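Local coordinates for protein UL16 (Human herpesvirus 5 strain ad169, PDB 2WY3), which helps human cytomegalovirus escape host immunity by sequestering ULBP1 and ULBP2 inside the cell, blocking their binding to the KLRK1 receptor and inhibiting natural killer cell activation, at residues W65-Q68 with N69-V72; N106-V109 with G110-C114. One frame throughout, in Å; residues are numbered along the deposited sequence.

Interaction 1: W65-Q68 with N69-V72; sequences WLYQ and NDTV. With NAG (2-acetamido-2-deoxy-beta-D-glucopyranose), chain K.
Tyr67 lays its ring against the backbone of the turn that follows it. CG anti to the backbone N (chi1 -162°) carries the ring toward the turn, alongside the Asp70-Thr71 peptide: one face meets Thr71 N, 3.5 Å above the ring plane and offset toward the rim, while CZ reaches to 3.4 Å from Asp70 C. On the same side of the hairpin, Val72 CG2 touches two aromatics, standing 4.0 Å from Trp65 CZ3 and 4.1 Å from Tyr67 CD2. The Trp65 and Val72 side chains cross at about a right angle, and Tyr67 CD2 sits in plane at the edge of the indole.

The backbone identifies a beta hairpin with a two-residue loop. Gln68 and Thr71 form an antiparallel hydrogen-bonded pair: Gln68 N donates to Thr71 O at 3.0 Å, nearly straight at 169°, and the more bent return bond runs from Thr71 N to Gln68 O at 3.1 Å. Asn69 and Asp70, both with positive phi, make the type I' turn. Asn69 ND2 carries an N-linked sugar, and Asp70 OD2 forms a salt bridge with Lys89.

The chemistry divides accordingly: aromatic and apolar contact among Trp65, Tyr67 and Val72, with Trp65 NE1 bonded to Thr100 OG1, and polar, glycosylated groups at the tip. Tyr67 packs on a basic side chain of another protein and Asp70 O bonds weakly to one, so this end of the hairpin lies at the interface.

Interaction 2: N106-V109 with G110-C114; sequences NLTV and GRYDC. With NAG (2-acetamido-2-deoxy-beta-D-glucopyranose), chain M.
Tyr112 meets the preceding loop with the edge of its ring: Thr108 O lies in the ring plane, 3.4 Å from Tyr112 CE2, and Phe53 of strand 49-55 stacks on the ring. The other flat group, the guanidinium of Arg111, has Asp113 at its edge and nearly in its plane.

The bond across the contact runs from Tyr112 OH to Thr108 O at 2.7 Å. The donor lies in the carbonyl plane on a lone pair, with a C=O...O angle of 127°. Tyr112 chi1 of -68° keeps CG beside the backbone N, from where the ring reaches back along the strand to the loop. A strand tyrosine bonded to the backbone four residues earlier, with glycine two before it, is a tyrosine corner, known from Greek-key and immunoglobulin-like sandwiches. Between Thr108 and Tyr112, Gly110 takes backbone angles (phi 148°) at which a CB would jam against the carbonyl O of Val109. Thr108 OG1 in turn bonds to Met103 O and Thr105 N.

Arg111 NE and NH2 both grip Asp113 OD2, at 2.8 and 3.0 Å, in a salt bridge; Asp113 OD1 pairs with Arg127, so one carboxylate serves two arginines. Four residues before Gly110, Asn106 ND2 carries an N-linked sugar.

Cys114 bonds to Cys38 of the other sheet, consistent with an immunoglobulin-like fold. Tyr112 OH donates to Thr108 O and accepts from Arg102 NH1, which probably keeps the hydroxyl turned toward the loop carbonyl, while the Phe53 stack holds the ring.

In the fold
Interactions 1 and 2 belong to the same six-stranded mixed sheet, on opposite sides of the chain's centre. Their centres are 19 Å apart and their nearest atoms about 7 Å apart, so they do not touch. Strand 49-55 runs between strands 62-68 and 110-118 and relates the two: Val51 bonds by its backbone to Trp65 and is touched by Cys114. Both also reach the three-stranded sheet, through Trp65 and Cys114. Residues 65-72 form the hairpin at one edge of the sheet, within reach of another protein, whereas no other protein chain of the assembly touches 106-114. Each carries its own N-linked sugar, and both lie in the part of this membrane protein predicted to be extracellular.

Interaction 1: W65-Q68 with N69-V72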
loop_
_atom_site.group_PDB
_atom_site.type_symbol
_atom_site.label_atom_id
_atom_site.label_comp_id
_atom_site.label_asym_id
_atom_site.label_seq_id
_atom_site.Cartn_x
_atom_site.Cartn_y
_atom_site.Cartn_z
ATOM N N TRP B 65 -10.099 4.796 -15.338
ATOM C CA TRP B 65 -10.747 3.717 -14.607
ATOM C C TRP B 65 -11.560 4.287 -13.458
ATOM O O TRP B 65 -11.207 5.336 -12.919
ATOM C CB TRP B 65 -9.764 2.610 -14.172
ATOM C CG TRP B 65 -8.825 2.838 -12.983
ATOM C CD1 TRP B 65 -7.544 3.320 -13.026
ATOM C CD2 TRP B 65 -9.069 2.472 -11.608
ATOM N NE1 TRP B 65 -6.989 3.304 -11.753
ATOM C CE2 TRP B 65 -7.904 2.791 -10.872
ATOM C CE3 TRP B 65 -10.164 1.911 -10.931
ATOM C CZ2 TRP B 65 -7.804 2.579 -9.484
ATOM C CZ3 TRP B 65 -10.069 1.705 -9.548
ATOM C CH2 TRP B 65 -8.894 2.043 -8.843
ATOM N N LEU B 66 -12.659 3.619 -13.119
ATOM C CA LEU B 66 -13.631 4.159 -12.173
ATOM C C LEU B 66 -14.012 3.141 -11.099
ATOM O O LEU B 66 -14.033 1.943 -11.347
ATOM C CB LEU B 66 -14.909 4.604 -12.903
ATOM C CG LEU B 66 -14.769 5.721 -13.944
ATOM C CD1 LEU B 66 -16.095 5.928 -14.665
ATOM C CD2 LEU B 66 -14.284 7.015 -13.278
ATOM N N TYR B 67 -14.330 3.657 -9.914
ATOM C CA TYR B 67 -14.587 2.846 -8.724
ATOM C C TYR B 67 -15.859 3.351 -8.052
ATOM O O TYR B 67 -16.078 4.563 -7.963
ATOM C CB TYR B 67 -13.396 3.003 -7.777
ATOM C CG TYR B 67 -13.249 1.956 -6.696
ATOM C CD1 TYR B 67 -13.431 2.283 -5.354
ATOM C CD2 TYR B 67 -12.889 0.648 -7.016
ATOM C CE1 TYR B 67 -13.272 1.321 -4.357
ATOM C CE2 TYR B 67 -12.726 -0.299 -6.039
ATOM C CZ TYR B 67 -12.909 0.043 -4.714
ATOM O OH TYR B 67 -12.751 -0.920 -3.747
ATOM N N GLN B 68 -16.714 2.433 -7.608
ATOM C CA GLN B 68 -17.956 2.801 -6.927
ATOM C C GLN B 68 -18.406 1.658 -6.038
ATOM O O GLN B 68 -18.435 0.502 -6.471
ATOM C CB GLN B 68 -19.066 3.113 -7.944
ATOM C CG GLN B 68 -20.383 3.648 -7.337
ATOM C CD GLN B 68 -21.515 3.706 -8.360
ATOM O OE1 GLN B 68 -21.524 2.939 -9.323
ATOM N NE2 GLN B 68 -22.476 4.611 -8.149
ATOM N N ASN B 69 -18.786 1.978 -4.806
ATOM C CA ASN B 69 -19.267 0.955 -3.888
ATOM C C ASN B 69 -18.282 -0.214 -3.825
ATOM O O ASN B 69 -18.659 -1.377 -3.974
ATOM C CB ASN B 69 -20.655 0.481 -4.318
ATOM C CG ASN B 69 -21.388 -0.253 -3.217
ATOM O OD1 ASN B 69 -20.959 -0.264 -2.061
ATOM N ND2 ASN B 69 -22.511 -0.852 -3.570
ATOM N N ASP B 70 -17.009 0.128 -3.630
ATOM C CA ASP B 70 -15.932 -0.848 -3.439
ATOM C C ASP B 70 -15.730 -1.828 -4.590
ATOM O O ASP B 70 -15.219 -2.930 -4.383
ATOM C CB ASP B 70 -16.128 -1.609 -2.126
ATOM C CG ASP B 70 -16.203 -0.683 -0.930
ATOM O OD1 ASP B 70 -15.295 0.164 -0.779
ATOM O OD2 ASP B 70 -17.171 -0.797 -0.148
ATOM N N THR B 71 -16.110 -1.425 -5.797
ATOM C CA THR B 71 -15.908 -2.268 -6.970
ATOM C C THR B 71 -15.450 -1.432 -8.149
ATOM O O THR B 71 -15.907 -0.316 -8.322
ATOM C CB THR B 71 -17.214 -2.964 -7.396
ATOM O OG1 THR B 71 -17.937 -3.388 -6.235
ATOM C CG2 THR B 71 -16.915 -4.164 -8.290
ATOM N N VAL B 72 -14.568 -1.987 -8.974
ATOM C CA VAL B 72 -14.218 -1.349 -10.238
ATOM C C VAL B 72 -15.425 -1.398 -11.173
ATOM O O VAL B 72 -15.950 -2.485 -11.458
ATOM C CB VAL B 72 -13.035 -2.078 -10.906
ATOM C CG1 VAL B 72 -12.864 -1.632 -12.349
ATOM C CG2 VAL B 72 -11.751 -1.851 -10.106
HETATM C C1 NAG K . -23.099 -1.560 -2.462
HETATM C C2 NAG K . -24.592 -1.337 -2.713
HETATM C C3 NAG K . -25.434 -2.186 -1.772
HETATM C C4 NAG K . -25.025 -3.638 -1.933
HETATM C C5 NAG K . -23.534 -3.787 -1.659
HETATM C C6 NAG K . -23.094 -5.228 -1.879
HETATM C C7 NAG K . -25.369 0.775 -3.614
HETATM C C8 NAG K . -25.903 2.145 -3.321
HETATM N N2 NAG K . -24.949 0.063 -2.571
HETATM O O3 NAG K . -26.805 -2.043 -2.067
HETATM O O4 NAG K . -25.765 -4.433 -1.033
HETATM O O5 NAG K . -22.763 -2.937 -2.489
HETATM O O6 NAG K . -21.791 -5.396 -1.370
HETATM O O7 NAG K . -25.328 0.358 -4.771
HETATM O O HOH W 1 -12.900 -0.466 -1.372
HETATM O O HOH W 2 -20.124 -1.203 -7.715
#

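Interaction 2: N106-V109 with G110-C114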
loop_
_atom_site.group_PDB
_atom_site.type_symbol
_atom_site.label_atom_id
_atom_site.label_comp_id
_atom_site.label_asym_id
_atom_site.label_seq_id
_atom_site.Cartn_x
_atom_site.Cartn_y
_atom_site.Cartn_z
ATOM N N ASN B 106 6.890 3.040 -22.849
ATOM C CA ASN B 106 6.533 4.149 -23.726
ATOM C C ASN B 106 5.016 4.355 -23.862
ATOM O O ASN B 106 4.580 5.367 -24.386
ATOM C CB ASN B 106 7.199 3.997 -25.108
ATOM C CG ASN B 106 7.136 2.566 -25.657
ATOM O OD1 ASN B 106 6.168 1.827 -25.417
ATOM N ND2 ASN B 106 8.160 2.195 -26.443
ATOM N N LEU B 107 4.220 3.401 -23.388
ATOM C CA LEU B 107 2.761 3.513 -23.496
ATOM C C LEU B 107 2.077 3.824 -22.166
ATOM O O LEU B 107 0.866 4.028 -22.116
ATOM C CB LEU B 107 2.165 2.230 -24.119
ATOM C CG LEU B 107 2.564 2.000 -25.576
ATOM C CD1 LEU B 107 1.955 0.714 -26.126
ATOM C CD2 LEU B 107 2.136 3.202 -26.434
ATOM N N THR B 108 2.838 3.866 -21.079
ATOM C CA THR B 108 2.227 4.187 -19.784
ATOM C C THR B 108 2.817 5.447 -19.147
ATOM O O THR B 108 2.368 5.862 -18.072
ATOM C CB THR B 108 2.324 3.012 -18.767
ATOM O OG1 THR B 108 3.701 2.697 -18.521
ATOM C CG2 THR B 108 1.594 1.763 -19.303
ATOM N N VAL B 109 3.824 6.043 -19.788
ATOM C CA VAL B 109 4.340 7.332 -19.325
ATOM C C VAL B 109 3.281 8.414 -19.547
ATOM O O VAL B 109 2.500 8.356 -20.503
ATOM C CB VAL B 109 5.671 7.738 -20.031
ATOM C CG1 VAL B 109 6.854 6.925 -19.473
ATOM C CG2 VAL B 109 5.552 7.587 -21.550
ATOM N N GLY B 110 3.231 9.392 -18.649
ATOM C CA GLY B 110 2.224 10.427 -18.762
ATOM C C GLY B 110 1.785 10.938 -17.406
ATOM O O GLY B 110 2.602 11.039 -16.494
ATOM N N ARG B 111 0.507 11.282 -17.302
ATOM C CA ARG B 111 -0.024 11.977 -16.116
ATOM C C ARG B 111 -1.206 11.197 -15.581
ATOM O O ARG B 111 -2.146 10.926 -16.335
ATOM C CB ARG B 111 -0.491 13.370 -16.547
ATOM C CG ARG B 111 -0.746 14.374 -15.421
ATOM C CD ARG B 111 -1.241 15.710 -16.001
ATOM N NE ARG B 111 -2.678 15.675 -16.244
ATOM C CZ ARG B 111 -3.265 15.984 -17.392
ATOM N NH1 ARG B 111 -2.542 16.381 -18.441
ATOM N NH2 ARG B 111 -4.586 15.899 -17.483
ATOM N N TYR B 112 -1.165 10.835 -14.295
ATOM C CA TYR B 112 -2.255 10.096 -13.649
ATOM C C TYR B 112 -2.925 11.021 -12.642
ATOM O O TYR B 112 -2.283 11.451 -11.681
ATOM C CB TYR B 112 -1.729 8.825 -12.944
ATOM C CG TYR B 112 -1.223 7.792 -13.944
ATOM C CD1 TYR B 112 -2.029 6.722 -14.331
ATOM C CD2 TYR B 112 0.040 7.913 -14.524
ATOM C CE1 TYR B 112 -1.582 5.784 -15.264
ATOM C CE2 TYR B 112 0.494 6.972 -15.463
ATOM C CZ TYR B 112 -0.324 5.923 -15.824
ATOM O OH TYR B 112 0.121 5.000 -16.760
ATOM N N ASP B 113 -4.196 11.334 -12.879
ATOM C CA ASP B 113 -4.938 12.287 -12.050
ATOM C C ASP B 113 -6.006 11.540 -11.254
ATOM O O ASP B 113 -6.928 10.975 -11.842
ATOM C CB ASP B 113 -5.622 13.355 -12.921
ATOM C CG ASP B 113 -4.629 14.329 -13.553
ATOM O OD1 ASP B 113 -3.651 14.700 -12.881
ATOM O OD2 ASP B 113 -4.817 14.727 -14.721
ATOM N N CYS B 114 -5.888 11.544 -9.930
ATOM C CA CYS B 114 -6.920 10.946 -9.080
ATOM C C CYS B 114 -8.035 11.946 -8.880
ATOM O O CYS B 114 -7.811 13.044 -8.369
ATOM C CB CYS B 114 -6.345 10.532 -7.737
ATOM S SG CYS B 114 -5.223 9.116 -7.967
HETATM C C1 NAG M . 8.127 0.814 -26.890
HETATM C C2 NAG M . 9.154 0.634 -28.018
HETATM C C3 NAG M . 9.313 -0.828 -28.429
HETATM C C4 NAG M . 9.551 -1.702 -27.206
HETATM C C5 NAG M . 8.471 -1.425 -26.161
HETATM C C6 NAG M . 8.687 -2.214 -24.872
HETATM C C7 NAG M . 9.217 2.653 -29.343
HETATM C C8 NAG M . 8.895 3.323 -30.649
HETATM N N2 NAG M . 8.798 1.401 -29.198
HETATM O O3 NAG M . 10.404 -0.935 -29.322
HETATM O O4 NAG M . 9.540 -3.063 -27.597
HETATM O O5 NAG M . 8.455 -0.048 -25.821
HETATM O O6 NAG M . 7.562 -2.017 -24.036
HETATM O O7 NAG M . 9.816 3.261 -28.457
#